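Side-chain contacts in halohydrin dehalogenase (Rhizobium radiobacter, PDB 4IY1), which releases halide from vicinal halohydrins to form epoxides, and probably also opens epoxides with small anions such as cyanide: residues B[189-192]-B[197-200]; B[215-220]-B[237-242]. The protein carries 37 engineered substitutions. All coordinates share one frame; numbering follows the deposited sequence.

Contact 1: residues B[189-192]-B[197-200]; sequences SEPW and EHVA. Engineered in segment 189-192: Ser189 (natural residue Thr).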
loop_
_atom_site.group_PDB
_atom_site.type_symbol
_atom_site.label_atom_id
_atom_site.label_comp_id
_atom_site.label_asym_id
_atom_site.label_seq_id
_atom_site.Cartn_x
_atom_site.Cartn_y
_atom_site.Cartn_z
ATOM N N SER B 189 5.834 29.350 -7.494
ATOM C CA SER B 189 6.059 30.262 -6.370
ATOM C C SER B 189 4.832 31.131 -6.099
ATOM O O SER B 189 4.303 31.149 -4.981
ATOM C CB SER B 189 7.286 31.132 -6.636
ATOM O OG SER B 189 8.464 30.335 -6.716
ATOM N N GLU B 190 4.307 31.747 -7.151
ATOM C CA GLU B 190 2.961 32.303 -7.090
ATOM C C GLU B 190 1.984 31.410 -7.828
ATOM O O GLU B 190 2.214 31.072 -8.990
ATOM C CB GLU B 190 2.949 33.699 -7.695
ATOM C CG GLU B 190 4.289 34.411 -7.565
ATOM C CD GLU B 190 4.155 35.897 -7.788
ATOM O OE1 GLU B 190 3.317 36.294 -8.631
ATOM O OE2 GLU B 190 4.868 36.664 -7.106
ATOM N N PRO B 191 0.859 31.061 -7.177
ATOM C CA PRO B 191 0.343 31.693 -5.963
ATOM C C PRO B 191 0.808 31.041 -4.652
ATOM O O PRO B 191 0.372 31.445 -3.573
ATOM C CB PRO B 191 -1.179 31.538 -6.109
ATOM C CG PRO B 191 -1.375 30.340 -7.001
ATOM C CD PRO B 191 -0.075 30.055 -7.720
ATOM N N TRP B 192 1.669 30.034 -4.741
ATOM C CA TRP B 192 1.907 29.142 -3.607
ATOM C C TRP B 192 2.687 29.720 -2.478
ATOM O O TRP B 192 2.432 29.382 -1.323
ATOM C CB TRP B 192 2.522 27.823 -4.067
ATOM C CG TRP B 192 1.485 27.015 -4.768
ATOM C CD1 TRP B 192 1.285 26.938 -6.136
ATOM C CD2 TRP B 192 0.267 26.440 -4.168
ATOM N NE1 TRP B 192 0.101 26.312 -6.415
ATOM C CE2 TRP B 192 -0.526 25.937 -5.273
ATOM C CE3 TRP B 192 -0.155 26.188 -2.866
ATOM C CZ2 TRP B 192 -1.713 25.247 -5.074
ATOM C CZ3 TRP B 192 -1.364 25.534 -2.678
ATOM C CH2 TRP B 192 -2.112 25.047 -3.755
ATOM N N GLU B 197 -4.312 32.457 0.970
ATOM C CA GLU B 197 -5.189 31.303 0.924
ATOM C C GLU B 197 -4.424 30.002 0.599
ATOM O O GLU B 197 -4.752 28.935 1.116
ATOM C CB GLU B 197 -6.309 31.523 -0.086
ATOM C CG GLU B 197 -7.436 30.515 0.035
ATOM C CD GLU B 197 -8.760 31.079 -0.423
ATOM O OE1 GLU B 197 -9.687 30.284 -0.683
ATOM O OE2 GLU B 197 -8.870 32.320 -0.524
ATOM N N HIS B 198 -3.416 30.097 -0.264
ATOM C CA HIS B 198 -2.667 28.929 -0.674
ATOM C C HIS B 198 -1.713 28.550 0.406
ATOM O O HIS B 198 -1.616 27.371 0.780
ATOM C CB HIS B 198 -1.920 29.198 -1.962
ATOM C CG HIS B 198 -2.819 29.324 -3.149
ATOM N ND1 HIS B 198 -3.824 30.221 -3.199
ATOM C CD2 HIS B 198 -2.895 28.581 -4.325
ATOM C CE1 HIS B 198 -4.514 30.056 -4.342
ATOM N NE2 HIS B 198 -3.934 29.068 -5.041
ATOM N N VAL B 199 -1.075 29.564 0.981
ATOM C CA VAL B 199 -0.157 29.376 2.084
ATOM C C VAL B 199 -0.844 28.694 3.266
ATOM O O VAL B 199 -0.258 27.822 3.919
ATOM C CB VAL B 199 0.499 30.706 2.495
ATOM C CG1 VAL B 199 1.017 30.638 3.925
ATOM C CG2 VAL B 199 1.629 31.044 1.533
ATOM N N ALA B 200 -2.132 28.978 3.441
ATOM C CA ALA B 200 -2.871 28.417 4.558
ATOM C C ALA B 200 -3.207 26.953 4.271
ATOM O O ALA B 200 -3.259 26.131 5.181
ATOM C CB ALA B 200 -4.137 29.221 4.826
#
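The first torsion of His198 sets CG anti to the carbonyl carbon, beside the backbone N (chi1 -70°), and the side chain enters between Pro191 and Trp192; Trp192 makes the same choice, and although its CB points away, the indole comes back to offer its face to the imidazole edge. The rings form a T-shaped pair: centroids of the six-membered ring and the imidazole lie 4.6 Å apart, with the planes at 74°. At that edge the leading atom is His198 CD2, 3.6 Å from Trp192 CZ2 and 3.9 Å from Trp192 CE3. Behind it, His198 CB rests 3.6 Å from Trp192 CE3. Pro191, which follows a cis peptide bond, covers one imidazole face: its CB makes a CH-pi contact 3.8 Å from the His198 centroid, 9° off the ring normal, and its CG sits near NE2. ND1 is hydrogen-bonded to Ser195 OG, which fixes the rotation of the imidazole. An alanine in place of Trp192 would probably leave the CD2 edge of His198 without its aromatic face and open a gap where Trp249 and Pro250 of the second subunit pack on the indole. This small aromatic cluster belongs to the helical excursion between strands 170-175 and 236-239, the region that in short-chain dehydrogenase/reductase folds commonly borders the substrate pocket.

Contact 2: residues B[215-220]-B[237-242]; sequences KELGEL and FWLAGG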
loop_
_atom_site.group_PDB
_atom_site.type_symbol
_atom_site.label_atom_id
_atom_site.label_comp_id
_atom_site.label_asym_id
_atom_site.label_seq_id
_atom_site.Cartn_x
_atom_site.Cartn_y
_atom_site.Cartn_z
ATOM N N LYS B 215 15.646 21.616 -4.397
ATOM C CA LYS B 215 16.910 21.063 -3.988
ATOM C C LYS B 215 16.685 19.708 -3.280
ATOM O O LYS B 215 17.555 18.847 -3.297
ATOM C CB LYS B 215 17.633 22.032 -3.054
ATOM C CG LYS B 215 18.803 21.390 -2.341
ATOM C CD LYS B 215 19.973 22.343 -2.228
ATOM C CE LYS B 215 21.308 21.656 -2.481
ATOM N NZ LYS B 215 22.283 22.196 -1.495
ATOM N N GLU B 216 15.564 19.569 -2.580
ATOM C CA GLU B 216 15.270 18.307 -1.881
ATOM C C GLU B 216 15.000 17.208 -2.918
ATOM O O GLU B 216 15.648 16.151 -2.915
ATOM C CB GLU B 216 14.075 18.480 -0.927
ATOM C CG GLU B 216 14.434 19.225 0.372
ATOM C CD GLU B 216 13.217 19.494 1.254
ATOM O OE1 GLU B 216 13.169 18.951 2.388
ATOM O OE2 GLU B 216 12.239 20.126 0.762
ATOM N N LEU B 217 14.225 17.579 -3.929
ATOM C CA LEU B 217 13.901 16.690 -5.023
ATOM C C LEU B 217 15.151 16.301 -5.822
ATOM O O LEU B 217 15.412 15.113 -6.049
ATOM C CB LEU B 217 12.820 17.311 -5.915
ATOM C CG LEU B 217 12.234 16.336 -6.952
ATOM C CD1 LEU B 217 10.851 16.736 -7.448
ATOM C CD2 LEU B 217 13.221 16.183 -8.091
ATOM N N GLY B 218 16.013 17.279 -6.085
ATOM C CA GLY B 218 17.367 17.020 -6.599
ATOM C C GLY B 218 18.279 16.160 -5.756
ATOM O O GLY B 218 19.062 15.354 -6.284
ATOM N N GLU B 219 18.287 16.386 -4.451
ATOM C CA GLU B 219 19.190 15.612 -3.605
ATOM C C GLU B 219 18.777 14.118 -3.656
ATOM O O GLU B 219 19.620 13.220 -3.642
ATOM C CB GLU B 219 19.170 16.135 -2.154
ATOM C CG GLU B 219 19.670 17.575 -1.994
ATOM C CD GLU B 219 21.158 17.647 -1.732
ATOM O OE1 GLU B 219 21.863 16.647 -1.943
ATOM O OE2 GLU B 219 21.617 18.679 -1.236
ATOM N N LEU B 220 17.479 13.868 -3.736
ATOM C CA LEU B 220 16.973 12.502 -3.705
ATOM C C LEU B 220 17.327 11.808 -5.014
ATOM O O LEU B 220 17.934 10.753 -5.015
ATOM C CB LEU B 220 15.454 12.482 -3.511
ATOM C CG LEU B 220 14.839 11.076 -3.560
ATOM C CD1 LEU B 220 15.484 10.150 -2.519
ATOM C CD2 LEU B 220 13.345 11.098 -3.361
ATOM N N PHE B 237 8.954 6.712 -3.940
ATOM C CA PHE B 237 9.245 7.615 -2.828
ATOM C C PHE B 237 8.184 8.693 -2.796
ATOM O O PHE B 237 7.903 9.294 -3.812
ATOM C CB PHE B 237 10.600 8.287 -3.037
ATOM C CG PHE B 237 11.739 7.325 -3.106
ATOM C CD1 PHE B 237 12.458 7.011 -1.973
ATOM C CD2 PHE B 237 12.035 6.671 -4.292
ATOM C CE1 PHE B 237 13.532 6.153 -2.040
ATOM C CE2 PHE B 237 13.074 5.777 -4.353
ATOM C CZ PHE B 237 13.813 5.498 -3.227
ATOM N N TRP B 238 7.485 8.796 -1.671
ATOM C CA TRP B 238 6.392 9.765 -1.512
ATOM C C TRP B 238 6.947 11.037 -0.919
ATOM O O TRP B 238 7.192 11.108 0.307
ATOM C CB TRP B 238 5.284 9.178 -0.641
ATOM C CG TRP B 238 4.714 7.870 -1.175
ATOM C CD1 TRP B 238 5.179 6.556 -0.937
ATOM C CD2 TRP B 238 3.608 7.714 -2.140
ATOM N NE1 TRP B 238 4.411 5.621 -1.628
ATOM C CE2 TRP B 238 3.445 6.251 -2.360
ATOM C CE3 TRP B 238 2.711 8.591 -2.745
ATOM C CZ2 TRP B 238 2.464 5.741 -3.198
ATOM C CZ3 TRP B 238 1.746 8.059 -3.618
ATOM C CH2 TRP B 238 1.619 6.671 -3.827
ATOM N N LEU B 239 7.415 11.907 -1.821
ATOM C CA LEU B 239 8.062 13.199 -1.501
ATOM C C LEU B 239 6.993 14.264 -1.335
ATOM O O LEU B 239 6.745 15.057 -2.251
ATOM C CB LEU B 239 8.929 13.636 -2.694
ATOM C CG LEU B 239 10.391 14.075 -2.588
ATOM C CD1 LEU B 239 10.825 14.906 -3.788
ATOM C CD2 LEU B 239 10.800 14.714 -1.277
ATOM N N ALA B 240 6.281 14.234 -0.221
ATOM C CA ALA B 240 5.103 15.084 -0.081
ATOM C C ALA B 240 5.014 15.728 1.324
ATOM O O ALA B 240 3.927 16.105 1.764
ATOM C CB ALA B 240 3.826 14.278 -0.391
ATOM N N GLY B 241 6.141 15.785 2.038
ATOM C CA GLY B 241 6.208 16.434 3.366
ATOM C C GLY B 241 5.145 15.983 4.360
ATOM O O GLY B 241 4.752 16.755 5.243
ATOM N N GLY B 242 4.645 14.753 4.200
ATOM C CA GLY B 242 3.671 14.159 5.129
ATOM C C GLY B 242 2.233 14.421 4.729
ATOM O O GLY B 242 1.297 14.077 5.458
#
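Leu239 on the last strand and Leu217 on helix 214-225 meet inside a beta-alpha-beta crossover of the Rossmann-type fold: the chain leaves strand 170-175, eventually runs back through this helix, and returns as the parallel neighbour 236-239. The short axes bear this out, closing to 11.0 Å with their directions 164° apart, so helix and strand are nearly antiparallel. Leu239 can be followed outward from the sheet. Its CB points toward the helix but is still 5.1 Å from Leu220 CD2, giving direction more than contact. The next bond is turned to an unusual, poorly staggered angle (chi1 -130°), and CG arrives 4.3 Å from Leu220 CD2, a loose touch. There the chain forks. The CD1 branch does most of the work: it lies 3.7 Å from Leu217 CG and 3.8 Å from Leu217 CA, pressed against the root of that side chain rather than its end, and the two leucines cross at about a right angle. The CD2 branch turns toward Glu216, whose CB remains 5.0 Å away. No hydrogen bond joins the segments; the interface is apolar and all four touching residues are buried. Ile173 of strand 170-175 touches both Leu220 and Leu239, completing the layer on the neighbouring strand. The third subunit reaches the same edge, with its Tyr231 on Leu239 and its Phe237 on Phe237. Farther up the helix, Leu220 extends with CG anti to the backbone N (chi1 176°), carrying one methyl to the stem of the phenylalanine: Leu220 CD2 lies 3.9 Å from Phe237 CB and approaches the ring obliquely, 4.1 Å from Phe237 CG.

In the fold
From the N terminus the chain lays down the sheet strand by strand as far as 170-175 before either contact begins. Contact 1 then closes a tight loop, with four residues between helix 189-192 and the start of segment 197-200. Helix 196-205 is followed by helix 214-225, where contact 2 opens; it closes a longer loop of 16 intervening residues on strand 236-239. The loops lie in series, neither nesting nor crossing, the contact centres 19 Å apart. Contact 1, its centre about 22 Å from the centre of the chain, knits the peripheral helices beside the second subunit; contact 2 fastens a helix to strand 236-239, one of the sheet's two outermost strands within this chain, facing the third.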